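Local coordinates for Rho GTPase-activating protein 15 (Homo sapiens, PDB 3BYI) that stimulates GTP hydrolysis by Rho-type GTPases such as RAC1 through its RhoGAP domain, converting them to the inactive GDP-bound state, at residues L96-F99 / F100-P104; F151-L154 / T155-A159; Q169-G172 / I173-P177; N188-I191 / H192-Y195; N197-A200 / E201-S205. One frame throughout, in Å; residues are numbered along the deposited sequence.

Contact 1: L96-F99 / F100-P104; sequences LKMF and FRELP
L96 to L103 run through the last turns of helix 89-102, where F100, R101 and E102 each donate their N to the carbonyl O four residues back and the turn slackens at F99 O, which receives only weak bonds from E102 N and L103 N. On the apolar side F99 and F100, though adjacent in sequence, form a T-shaped pair: the edge of F99 is turned to the face of F100, with centroids 5.5 Å apart and planes at 79°. F99 CD2 stands 4.1 Å above the middle of the F100 ring. With CG anti to the carbonyl carbon (chi1 -74°), the F100 ring runs alongside L96, whose CD1 meets F100 CE1 at 3.9 Å. L103 reaches back from beyond the helix to put CD2 over a face of F99, 4.1 Å from F99 CZ. A polar pair, K97 and R101, occupies another side of the helix; the guanidinium rests with one face over K97 CB. K97 NZ, 4.2 Å from R101 NH2, is bonded to Y57 O, and R101 NH2 makes a weak bond to T178 OG1. E102 makes a salt bridge with R70. In this all-helical RhoGAP domain, L96, F99 and F100 pack on V39 of helix 37-49, M98 meets helix 63-74, and K97 and F100 touch helix 168-180.

Contact 2: F151-L154 / T155-A159; sequences FGHL and TKIVA
F151 to A159 form the C-terminal part of helix 141-159, with alpha-helical bonds from T155 N to F151 O and from V158 N to L154 O, mixed with weak i to i+3 bonds from K156 N to H153 O and from I157 N to L154 O. Within this helix of the RhoGAP domain, T155 turns its hydroxyl back on the backbone. OG1 sits between the backbone N and the carbonyl carbon (chi1 70°) and donates to G152 O at 2.7 Å, the donor tilted 23° from the carbonyl plane. The same torsion lays CG2 beside the preceding turn, 3.2 Å from F151 O. Replacing T155 by a valine would probably leave G152 O with just the weak bond from the backbone N of this position among its partners here, since no hydroxyl would remain to donate. On the buried side L154 and I157 meet loosely, L154 CD2 lying 4.2 Å from I157 CG1. H153 CE1 comes to 4.3 Å of I157 CD1, an oblique approach to the imidazole. That ring is fixed at both nitrogens, NE2 by Y57 OH and ND1 by E47 OE2, while K156 forms a salt bridge with E47. The carboxylate of E47 thus serves two side chains one turn apart. Methyl CG2 of V158 lies 3.5 Å from L154 O.

Contact 3: Q169-G172 / I173-P177; sequences QSLG and IVFGP
L171 and F175 run alongside each other off the same flank of helix 168-180, with L171 CD2 4.1 Å from F175 CE1. A chi1 of -75° sets the F175 ring beside its own backbone N and brings it back along the helix until CD1 is 3.4 Å from L171 O, an oxygen near the ring plane. V174 puts CG1 over one face of that ring, 3.8 Å above its plane and away from the middle. I173, on a more exposed side, leans over the preceding turn, its CG1 3.4 Å from Q169 O. L171 O also accepts F175 N at 2.8 Å, nearly straight out from the carbonyl. G176 N still bonds G172 O, but P177 has no N-H to give, and the helix kinks there. Beyond the segment, Y57 meets F175 edge to face and L171 packs on I157 and V158 of helix 141-159. The V174 side chain lies about 4 Å from that of R58, the predicted arginine finger. The chemistry is therefore mainly apolar on the L171 and F175 flank, and the weakly positive ring edge of F175 probably adds a mild attraction to L171 O.

Contact 4: N188-I191 / H192-Y195; sequences NMAI and HMVY
N188 O and M189 O accept the shortest bonds of this first turn of helix 189-205, each at 2.8 Å, from H192 N and M193 N respectively. N188 is the N-cap: its side-chain OD1 accepts a long, weak but nearly straight bond from I191 N (3.4 Å, 172°). Its carbonyl oxygen also lies over one face of the H192 imidazole, 3.3 Å above the plane and displaced from the ring centre. The first torsion of H192 (chi1 -75°) folds this ring back over the preceding turn, and ND1 is weakly bonded to A182 O. One turn on, I191 and Y195 extend in the same direction, one beside the other. I191 CG2 forms a CH-pi contact over the face of the phenol ring, 3.7 Å from its centroid and shifted toward the hydroxyl end, so that CZ is the nearest ring atom at 3.3 Å. The two methionines approach each other at an angle. M193 runs extended to SD and then bends at chi3 (-77°), which swings its methyl back to the start of the helix: CE lies 3.5 Å from M189 CG and also beside A190 N. M189, A190 and I191 are all exposed, making this a surface contact at the start of the last long helix. Y195 is placed against another helix, touching F113 and V117 of helix 110-120, with its OH weakly bonded to K121 NZ.

Contact 5: N197-A200 / E201-S205; sequences NQIA and ELMLS
The amide of Q198 and the carboxylate of E201 cross at an angle, their planes 71° apart. As modelled, two acceptor oxygens are near each other there, Q198 OE1 lying 3.5 Å from E201 OE2. A bend about the CB-CG bond of Q198 (chi2 -53°) turns the amide toward E201, whose own chain is stretched out. Carboxylate oxygen OE1 of E201 instead accepts from Q169 NE2 of helix 168-180. A leucine in place of E201 would probably leave that Q169 amide without its acceptor and remove a polar tie between the two helices. Nearer the backbone, E201 CG packs 3.2 Å from N197 O, the oxygen that accepts E201 N. On the buried side I199 and M203 stand next to each other, I199 CG2 lying 4.2 Å from M203 CG, and M203 goes on to meet V132, M147 and F151. At the end of helix 189-205, E201 O accepts both S205 N (2.8 Å) and S205 OG (2.9 Å), the hydroxyl approaching from above the carbonyl plane. The contact thus divides by chemistry: an apolar flank turned to helices 110-120, 125-138 and 141-159, and a polar one tied to helix 168-180 by the bond from Q169 NE2 to E201 OE1.

From the N terminus, the five contacts follow one another in series, none nested or crossing, and each joins adjacent turns of a single helix without closing a loop. Contact 1 ends helix 89-102 and touches contact 3, K97 against V174 and F175. Contact 2, on helix 141-159, packs through I157, V158 and L154 on L171 and F175 of contact 3, and through F151, L154 and T155 on M203 and L204 of contact 5. Contacts 4 and 5 occupy the two ends of helix 189-205. Contact 3 on helix 168-180 thus touches contacts 1, 2 and 5, linking three other helices of the RhoGAP domain, whereas contact 4 stays peripheral.

Contact 1: L96-F99 / F100-P104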
loop_
_atom_site.group_PDB
_atom_site.type_symbol
_atom_site.label_atom_id
_atom_site.label_comp_id
_atom_site.label_asym_id
_atom_site.label_seq_id
_atom_site.Cartn_x
_atom_site.Cartn_y
_atom_site.Cartn_z
ATOM N N LEU A 96 -3.054 6.756 -1.677
ATOM C CA LEU A 96 -2.851 5.300 -1.687
ATOM C C LEU A 96 -2.033 4.874 -0.475
ATOM O O LEU A 96 -2.444 3.991 0.264
ATOM C CB LEU A 96 -2.132 4.833 -2.953
ATOM C CG LEU A 96 -2.148 3.315 -3.182
ATOM C CD1 LEU A 96 -3.598 2.825 -3.086
ATOM C CD2 LEU A 96 -1.494 2.913 -4.582
ATOM N N LYS A 97 -0.907 5.543 -0.239
ATOM C CA LYS A 97 -0.054 5.194 0.883
ATOM C C LYS A 97 -0.746 5.398 2.216
ATOM O O LYS A 97 -0.578 4.599 3.131
ATOM C CB LYS A 97 1.248 6.001 0.848
ATOM C CG LYS A 97 2.231 5.584 -0.266
ATOM C CD LYS A 97 3.538 6.357 -0.150
ATOM C CE LYS A 97 3.379 7.862 -0.389
ATOM N NZ LYS A 97 4.688 8.526 -0.314
ATOM N N MET A 98 -1.499 6.488 2.318
ATOM C CA MET A 98 -2.294 6.789 3.518
ATOM C C MET A 98 -3.323 5.691 3.806
ATOM O O MET A 98 -3.577 5.383 4.970
ATOM C CB MET A 98 -3.025 8.145 3.372
ATOM C CG MET A 98 -3.844 8.515 4.578
ATOM S SD MET A 98 -4.614 10.144 4.546
ATOM C CE MET A 98 -3.154 11.139 4.930
ATOM N N PHE A 99 -3.916 5.135 2.754
ATOM C CA PHE A 99 -4.844 4.014 2.879
ATOM C C PHE A 99 -4.140 2.850 3.542
ATOM O O PHE A 99 -4.616 2.317 4.539
ATOM C CB PHE A 99 -5.429 3.614 1.510
ATOM C CG PHE A 99 -6.273 2.357 1.550
ATOM C CD1 PHE A 99 -7.604 2.413 1.976
ATOM C CD2 PHE A 99 -5.732 1.126 1.184
ATOM C CE1 PHE A 99 -8.353 1.292 2.023
ATOM C CE2 PHE A 99 -6.489 -0.044 1.254
ATOM C CZ PHE A 99 -7.789 0.029 1.637
ATOM N N PHE A 100 -2.971 2.482 3.030
ATOM C CA PHE A 100 -2.236 1.366 3.610
ATOM C C PHE A 100 -1.743 1.636 5.039
ATOM O O PHE A 100 -1.748 0.738 5.898
ATOM C CB PHE A 100 -1.093 0.957 2.710
ATOM C CG PHE A 100 -1.546 0.211 1.490
ATOM C CD1 PHE A 100 -1.507 0.812 0.234
ATOM C CD2 PHE A 100 -2.043 -1.075 1.607
ATOM C CE1 PHE A 100 -1.950 0.129 -0.880
ATOM C CE2 PHE A 100 -2.454 -1.778 0.501
ATOM C CZ PHE A 100 -2.412 -1.179 -0.747
ATOM N N ARG A 101 -1.356 2.890 5.304
ATOM C CA ARG A 101 -0.913 3.285 6.643
ATOM C C ARG A 101 -2.061 3.289 7.651
ATOM O O ARG A 101 -1.824 3.069 8.822
ATOM C CB ARG A 101 -0.217 4.673 6.645
ATOM C CG ARG A 101 1.232 4.657 6.124
ATOM C CD ARG A 101 1.735 6.068 5.696
ATOM N NE ARG A 101 2.967 5.959 4.902
ATOM C CZ ARG A 101 3.436 6.876 4.046
ATOM N NH1 ARG A 101 2.817 8.034 3.845
ATOM N NH2 ARG A 101 4.563 6.635 3.385
ATOM N N GLU A 102 -3.283 3.542 7.186
ATOM C CA GLU A 102 -4.440 3.669 8.092
ATOM C C GLU A 102 -5.165 2.335 8.308
ATOM O O GLU A 102 -6.016 2.271 9.135
ATOM C CB GLU A 102 -5.390 4.798 7.608
ATOM C CG GLU A 102 -6.261 5.342 8.719
ATOM C CD GLU A 102 -7.009 6.584 8.340
ATOM O OE1 GLU A 102 -6.596 7.288 7.400
ATOM O OE2 GLU A 102 -8.041 6.844 8.992
ATOM N N LEU A 103 -4.813 1.277 7.579
ATOM C CA LEU A 103 -5.380 -0.045 7.820
ATOM C C LEU A 103 -5.136 -0.353 9.263
ATOM O O LEU A 103 -4.084 -0.043 9.740
ATOM C CB LEU A 103 -4.670 -1.070 6.938
ATOM C CG LEU A 103 -5.023 -1.015 5.449
ATOM C CD1 LEU A 103 -4.250 -2.049 4.665
ATOM C CD2 LEU A 103 -6.472 -1.257 5.291
ATOM N N PRO A 104 -6.119 -0.908 10.002
ATOM C CA PRO A 104 -5.806 -1.255 11.394
ATOM C C PRO A 104 -4.705 -2.309 11.563
ATOM O O PRO A 104 -4.081 -2.375 12.612
ATOM C CB PRO A 104 -7.137 -1.786 11.953
ATOM C CG PRO A 104 -7.928 -2.154 10.776
ATOM C CD PRO A 104 -7.509 -1.229 9.663
#

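Contact 2: F151-L154 / T155-A159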
loop_
_atom_site.group_PDB
_atom_site.type_symbol
_atom_site.label_atom_id
_atom_site.label_comp_id
_atom_site.label_asym_id
_atom_site.label_seq_id
_atom_site.Cartn_x
_atom_site.Cartn_y
_atom_site.Cartn_z
ATOM N N PHE A 151 2.444 -4.742 -5.887
ATOM C CA PHE A 151 3.800 -5.027 -6.351
ATOM C C PHE A 151 3.908 -5.141 -7.883
ATOM O O PHE A 151 4.894 -4.728 -8.462
ATOM C CB PHE A 151 4.359 -6.257 -5.640
ATOM C CG PHE A 151 4.700 -5.985 -4.202
ATOM C CD1 PHE A 151 3.977 -6.562 -3.170
ATOM C CD2 PHE A 151 5.729 -5.115 -3.895
ATOM C CE1 PHE A 151 4.277 -6.286 -1.853
ATOM C CE2 PHE A 151 6.032 -4.814 -2.585
ATOM C CZ PHE A 151 5.298 -5.402 -1.559
ATOM N N GLY A 152 2.892 -5.698 -8.521
ATOM C CA GLY A 152 2.852 -5.790 -9.986
ATOM C C GLY A 152 2.906 -4.398 -10.599
ATOM O O GLY A 152 3.636 -4.162 -11.532
ATOM N N HIS A 153 2.121 -3.479 -10.038
ATOM C CA HIS A 153 2.162 -2.067 -10.404
ATOM C C HIS A 153 3.538 -1.443 -10.205
ATOM O O HIS A 153 4.018 -0.654 -11.032
ATOM C CB HIS A 153 1.133 -1.309 -9.536
ATOM C CG HIS A 153 1.247 0.187 -9.600
ATOM N ND1 HIS A 153 1.068 0.908 -10.765
ATOM C CD2 HIS A 153 1.506 1.094 -8.640
ATOM C CE1 HIS A 153 1.208 2.199 -10.511
ATOM N NE2 HIS A 153 1.484 2.339 -9.229
ATOM N N LEU A 154 4.140 -1.738 -9.054
ATOM C CA LEU A 154 5.422 -1.140 -8.710
ATOM C C LEU A 154 6.536 -1.619 -9.618
ATOM O O LEU A 154 7.495 -0.892 -9.830
ATOM C CB LEU A 154 5.772 -1.343 -7.211
ATOM C CG LEU A 154 4.809 -0.678 -6.180
ATOM C CD1 LEU A 154 5.194 -1.062 -4.747
ATOM C CD2 LEU A 154 4.800 0.824 -6.360
ATOM N N THR A 155 6.428 -2.833 -10.163
ATOM C CA THR A 155 7.434 -3.278 -11.137
ATOM C C THR A 155 7.451 -2.351 -12.372
ATOM O O THR A 155 8.515 -2.180 -13.013
ATOM C CB THR A 155 7.275 -4.729 -11.586
ATOM O OG1 THR A 155 6.104 -4.876 -12.411
ATOM C CG2 THR A 155 7.213 -5.638 -10.405
ATOM N N LYS A 156 6.299 -1.766 -12.692
ATOM C CA LYS A 156 6.221 -0.819 -13.805
ATOM C C LYS A 156 6.878 0.545 -13.479
ATOM O O LYS A 156 7.321 1.265 -14.373
ATOM C CB LYS A 156 4.770 -0.623 -14.262
ATOM C CG LYS A 156 4.108 -1.905 -14.758
ATOM C CD LYS A 156 2.702 -1.652 -15.141
ATOM C CE LYS A 156 1.989 -2.898 -15.674
ATOM N NZ LYS A 156 0.618 -2.527 -16.202
ATOM N N ILE A 157 6.940 0.889 -12.206
ATOM C CA ILE A 157 7.648 2.079 -11.755
ATOM C C ILE A 157 9.132 1.854 -11.942
ATOM O O ILE A 157 9.859 2.731 -12.439
ATOM C CB ILE A 157 7.320 2.404 -10.259
ATOM C CG1 ILE A 157 5.794 2.592 -10.074
ATOM C CG2 ILE A 157 8.102 3.639 -9.763
ATOM C CD1 ILE A 157 5.190 3.710 -10.865
ATOM N N VAL A 158 9.572 0.664 -11.564
ATOM C CA VAL A 158 10.986 0.308 -11.649
ATOM C C VAL A 158 11.455 0.294 -13.103
ATOM O O VAL A 158 12.500 0.835 -13.422
ATOM C CB VAL A 158 11.243 -1.097 -10.980
ATOM C CG1 VAL A 158 12.686 -1.591 -11.276
ATOM C CG2 VAL A 158 10.967 -1.043 -9.478
ATOM N N ALA A 159 10.660 -0.313 -13.975
ATOM C CA ALA A 159 10.946 -0.380 -15.391
ATOM C C ALA A 159 11.157 0.993 -16.042
ATOM O O ALA A 159 11.891 1.083 -17.023
ATOM C CB ALA A 159 9.847 -1.217 -16.155
#

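Contact 3: Q169-G172 / I173-P177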
loop_
_atom_site.group_PDB
_atom_site.type_symbol
_atom_site.label_atom_id
_atom_site.label_comp_id
_atom_site.label_asym_id
_atom_site.label_seq_id
_atom_site.Cartn_x
_atom_site.Cartn_y
_atom_site.Cartn_z
ATOM N N GLN A 169 15.296 0.001 -4.417
ATOM C CA GLN A 169 15.735 0.377 -3.096
ATOM C C GLN A 169 14.915 1.567 -2.541
ATOM O O GLN A 169 14.464 1.528 -1.396
ATOM C CB GLN A 169 17.217 0.706 -3.117
ATOM C CG GLN A 169 18.180 -0.525 -3.388
ATOM C CD GLN A 169 17.973 -1.310 -4.719
ATOM O OE1 GLN A 169 17.907 -0.743 -5.839
ATOM N NE2 GLN A 169 17.929 -2.635 -4.587
ATOM N N SER A 170 14.691 2.599 -3.348
ATOM C CA SER A 170 13.925 3.774 -2.892
ATOM C C SER A 170 12.429 3.499 -2.747
ATOM O O SER A 170 11.774 4.100 -1.885
ATOM C CB SER A 170 14.213 4.980 -3.808
ATOM O OG SER A 170 13.888 4.675 -5.138
ATOM N N LEU A 171 11.891 2.601 -3.574
ATOM C CA LEU A 171 10.507 2.126 -3.363
ATOM C C LEU A 171 10.423 1.239 -2.110
ATOM O O LEU A 171 9.456 1.330 -1.384
ATOM C CB LEU A 171 9.888 1.460 -4.602
ATOM C CG LEU A 171 9.669 2.427 -5.766
ATOM C CD1 LEU A 171 9.521 1.678 -7.052
ATOM C CD2 LEU A 171 8.454 3.324 -5.521
ATOM N N GLY A 172 11.441 0.423 -1.831
ATOM C CA GLY A 172 11.471 -0.354 -0.592
ATOM C C GLY A 172 11.514 0.510 0.646
ATOM O O GLY A 172 10.945 0.156 1.644
ATOM N N ILE A 173 12.191 1.647 0.562
ATOM C CA ILE A 173 12.242 2.637 1.648
ATOM C C ILE A 173 10.860 3.218 1.930
ATOM O O ILE A 173 10.525 3.469 3.100
ATOM C CB ILE A 173 13.265 3.801 1.328
ATOM C CG1 ILE A 173 14.716 3.294 1.442
ATOM C CG2 ILE A 173 13.066 5.016 2.293
ATOM C CD1 ILE A 173 15.764 4.193 0.749
ATOM N N VAL A 174 10.092 3.452 0.863
ATOM C CA VAL A 174 8.732 3.978 0.950
ATOM C C VAL A 174 7.775 2.908 1.452
ATOM O O VAL A 174 7.063 3.134 2.421
ATOM C CB VAL A 174 8.241 4.545 -0.414
ATOM C CG1 VAL A 174 6.770 4.964 -0.348
ATOM C CG2 VAL A 174 9.095 5.744 -0.821
ATOM N N PHE A 175 7.803 1.738 0.823
ATOM C CA PHE A 175 6.755 0.728 1.033
ATOM C C PHE A 175 7.016 -0.245 2.167
ATOM O O PHE A 175 6.093 -0.911 2.612
ATOM C CB PHE A 175 6.416 0.012 -0.291
ATOM C CG PHE A 175 5.602 0.847 -1.190
ATOM C CD1 PHE A 175 6.193 1.594 -2.199
ATOM C CD2 PHE A 175 4.244 0.996 -0.957
ATOM C CE1 PHE A 175 5.408 2.404 -2.986
ATOM C CE2 PHE A 175 3.476 1.819 -1.715
ATOM C CZ PHE A 175 4.053 2.511 -2.746
ATOM N N GLY A 176 8.263 -0.316 2.619
ATOM C CA GLY A 176 8.616 -1.151 3.749
ATOM C C GLY A 176 7.812 -0.805 4.974
ATOM O O GLY A 176 7.068 -1.624 5.475
ATOM N N PRO A 177 7.974 0.424 5.463
ATOM C CA PRO A 177 7.191 0.906 6.589
ATOM C C PRO A 177 5.678 0.965 6.315
ATOM O O PRO A 177 4.903 0.755 7.228
ATOM C CB PRO A 177 7.751 2.322 6.819
ATOM C CG PRO A 177 9.051 2.356 6.129
ATOM C CD PRO A 177 8.961 1.410 5.000
#

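Contact 4: N188-I191 / H192-Y195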
loop_
_atom_site.group_PDB
_atom_site.type_symbol
_atom_site.label_atom_id
_atom_site.label_comp_id
_atom_site.label_asym_id
_atom_site.label_seq_id
_atom_site.Cartn_x
_atom_site.Cartn_y
_atom_site.Cartn_z
ATOM N N ASN A 188 14.881 -4.673 17.919
ATOM C CA ASN A 188 15.736 -3.562 17.466
ATOM C C ASN A 188 15.142 -2.870 16.237
ATOM O O ASN A 188 14.791 -3.541 15.274
ATOM C CB ASN A 188 17.147 -4.094 17.163
ATOM C CG ASN A 188 18.179 -2.995 16.965
ATOM O OD1 ASN A 188 17.946 -2.009 16.281
ATOM N ND2 ASN A 188 19.353 -3.192 17.539
ATOM N N MET A 189 15.088 -1.537 16.266
ATOM C CA MET A 189 14.316 -0.749 15.314
ATOM C C MET A 189 15.030 -0.567 13.999
ATOM O O MET A 189 14.438 -0.728 12.935
ATOM C CB MET A 189 13.983 0.638 15.879
ATOM C CG MET A 189 12.932 1.366 15.030
ATOM S SD MET A 189 12.163 2.804 15.774
ATOM C CE MET A 189 11.682 2.129 17.391
ATOM N N ALA A 190 16.292 -0.180 14.096
ATOM C CA ALA A 190 17.214 -0.185 12.978
ATOM C C ALA A 190 17.126 -1.512 12.225
ATOM O O ALA A 190 16.966 -1.544 11.003
ATOM C CB ALA A 190 18.630 0.038 13.503
ATOM N N ILE A 191 17.239 -2.610 12.971
ATOM C CA ILE A 191 17.134 -3.950 12.386
ATOM C C ILE A 191 15.763 -4.191 11.750
ATOM O O ILE A 191 15.676 -4.632 10.609
ATOM C CB ILE A 191 17.530 -5.043 13.410
ATOM C CG1 ILE A 191 19.022 -4.915 13.756
ATOM C CG2 ILE A 191 17.233 -6.429 12.876
ATOM C CD1 ILE A 191 19.560 -5.999 14.712
ATOM N N HIS A 192 14.686 -3.862 12.449
ATOM C CA HIS A 192 13.341 -4.095 11.887
ATOM C C HIS A 192 13.090 -3.276 10.603
ATOM O O HIS A 192 12.379 -3.705 9.680
ATOM C CB HIS A 192 12.240 -3.862 12.943
ATOM C CG HIS A 192 12.124 -4.969 13.955
ATOM N ND1 HIS A 192 11.275 -4.906 15.041
ATOM C CD2 HIS A 192 12.763 -6.163 14.053
ATOM C CE1 HIS A 192 11.388 -6.018 15.751
ATOM N NE2 HIS A 192 12.291 -6.792 15.179
ATOM N N MET A 193 13.687 -2.092 10.555
ATOM C CA MET A 193 13.599 -1.250 9.370
ATOM C C MET A 193 14.317 -1.881 8.151
ATOM O O MET A 193 13.817 -1.870 7.033
ATOM C CB MET A 193 14.132 0.152 9.677
ATOM C CG MET A 193 13.189 0.977 10.587
ATOM S SD MET A 193 13.811 2.620 11.061
ATOM C CE MET A 193 15.021 2.265 12.323
ATOM N N VAL A 194 15.482 -2.457 8.364
ATOM C CA VAL A 194 16.145 -3.202 7.291
ATOM C C VAL A 194 15.329 -4.424 6.871
ATOM O O VAL A 194 15.227 -4.726 5.688
ATOM C CB VAL A 194 17.579 -3.615 7.680
ATOM C CG1 VAL A 194 18.332 -4.279 6.494
ATOM C CG2 VAL A 194 18.345 -2.354 8.127
ATOM N N TYR A 195 14.776 -5.144 7.836
ATOM C CA TYR A 195 14.004 -6.345 7.546
ATOM C C TYR A 195 12.868 -6.034 6.584
ATOM O O TYR A 195 12.677 -6.721 5.587
ATOM C CB TYR A 195 13.381 -6.916 8.794
ATOM C CG TYR A 195 14.279 -7.679 9.729
ATOM C CD1 TYR A 195 15.575 -8.048 9.385
ATOM C CD2 TYR A 195 13.784 -8.082 10.968
ATOM C CE1 TYR A 195 16.369 -8.772 10.277
ATOM C CE2 TYR A 195 14.562 -8.792 11.857
ATOM C CZ TYR A 195 15.846 -9.148 11.517
ATOM O OH TYR A 195 16.577 -9.872 12.431
#

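Contact 5: N197-A200 / E201-S205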
loop_
_atom_site.group_PDB
_atom_site.type_symbol
_atom_site.label_atom_id
_atom_site.label_comp_id
_atom_site.label_asym_id
_atom_site.label_seq_id
_atom_site.Cartn_x
_atom_site.Cartn_y
_atom_site.Cartn_z
ATOM N N ASN A 197 12.259 -3.312 4.639
ATOM C CA ASN A 197 12.697 -2.810 3.347
ATOM C C ASN A 197 13.262 -3.930 2.446
ATOM O O ASN A 197 13.039 -3.942 1.234
ATOM C CB ASN A 197 13.757 -1.737 3.546
ATOM C CG ASN A 197 13.175 -0.491 4.162
ATOM O OD1 ASN A 197 12.037 -0.506 4.589
ATOM N ND2 ASN A 197 13.948 0.584 4.224
ATOM N N GLN A 198 13.981 -4.871 3.045
ATOM C CA GLN A 198 14.492 -5.994 2.291
ATOM C C GLN A 198 13.378 -6.891 1.797
ATOM O O GLN A 198 13.467 -7.412 0.689
ATOM C CB GLN A 198 15.496 -6.806 3.102
ATOM C CG GLN A 198 16.879 -6.148 3.204
ATOM C CD GLN A 198 17.450 -5.784 1.868
ATOM O OE1 GLN A 198 17.510 -4.597 1.500
ATOM N NE2 GLN A 198 17.852 -6.808 1.108
ATOM N N ILE A 199 12.339 -7.089 2.610
ATOM C CA ILE A 199 11.193 -7.904 2.203
ATOM C C ILE A 199 10.467 -7.219 1.062
ATOM O O ILE A 199 10.098 -7.852 0.069
ATOM C CB ILE A 199 10.171 -8.158 3.351
ATOM C CG1 ILE A 199 10.777 -9.050 4.452
ATOM C CG2 ILE A 199 8.923 -8.828 2.794
ATOM C CD1 ILE A 199 10.212 -8.823 5.825
ATOM N N ALA A 200 10.248 -5.906 1.197
ATOM C CA ALA A 200 9.590 -5.172 0.111
ATOM C C ALA A 200 10.413 -5.201 -1.178
ATOM O O ALA A 200 9.857 -5.386 -2.245
ATOM C CB ALA A 200 9.234 -3.739 0.519
ATOM N N GLU A 201 11.727 -5.004 -1.086
ATOM C CA GLU A 201 12.606 -5.096 -2.248
ATOM C C GLU A 201 12.516 -6.457 -2.952
ATOM O O GLU A 201 12.482 -6.524 -4.192
ATOM C CB GLU A 201 14.063 -4.827 -1.844
ATOM C CG GLU A 201 14.371 -3.390 -1.610
ATOM C CD GLU A 201 15.850 -3.082 -1.514
ATOM O OE1 GLU A 201 16.655 -3.698 -2.231
ATOM O OE2 GLU A 201 16.198 -2.200 -0.707
ATOM N N LEU A 202 12.483 -7.544 -2.180
ATOM C CA LEU A 202 12.413 -8.882 -2.789
ATOM C C LEU A 202 11.072 -9.120 -3.485
ATOM O O LEU A 202 11.026 -9.742 -4.576
ATOM C CB LEU A 202 12.616 -9.993 -1.764
ATOM C CG LEU A 202 12.730 -11.417 -2.335
ATOM C CD1 LEU A 202 13.999 -11.567 -3.237
ATOM C CD2 LEU A 202 12.744 -12.382 -1.209
ATOM N N MET A 203 9.986 -8.649 -2.864
ATOM C CA MET A 203 8.669 -8.823 -3.454
ATOM C C MET A 203 8.565 -8.060 -4.772
ATOM O O MET A 203 7.857 -8.456 -5.701
ATOM C CB MET A 203 7.557 -8.343 -2.521
ATOM C CG MET A 203 7.540 -8.980 -1.138
ATOM S SD MET A 203 6.660 -10.515 -1.044
ATOM C CE MET A 203 5.015 -9.956 -1.424
ATOM N N LEU A 204 9.293 -6.956 -4.848
ATOM C CA LEU A 204 9.345 -6.136 -6.051
ATOM C C LEU A 204 10.281 -6.735 -7.113
ATOM O O LEU A 204 9.864 -6.986 -8.248
ATOM C CB LEU A 204 9.849 -4.760 -5.668
ATOM C CG LEU A 204 9.754 -3.607 -6.646
ATOM C CD1 LEU A 204 8.422 -3.599 -7.444
ATOM C CD2 LEU A 204 9.919 -2.346 -5.785
ATOM N N SER A 205 11.535 -6.969 -6.737
ATOM C CA SER A 205 12.529 -7.412 -7.706
ATOM C C SER A 205 12.302 -8.863 -8.194
ATOM O O SER A 205 12.748 -9.221 -9.261
ATOM C CB SER A 205 13.951 -7.228 -7.150
ATOM O OG SER A 205 14.169 -8.074 -6.037
#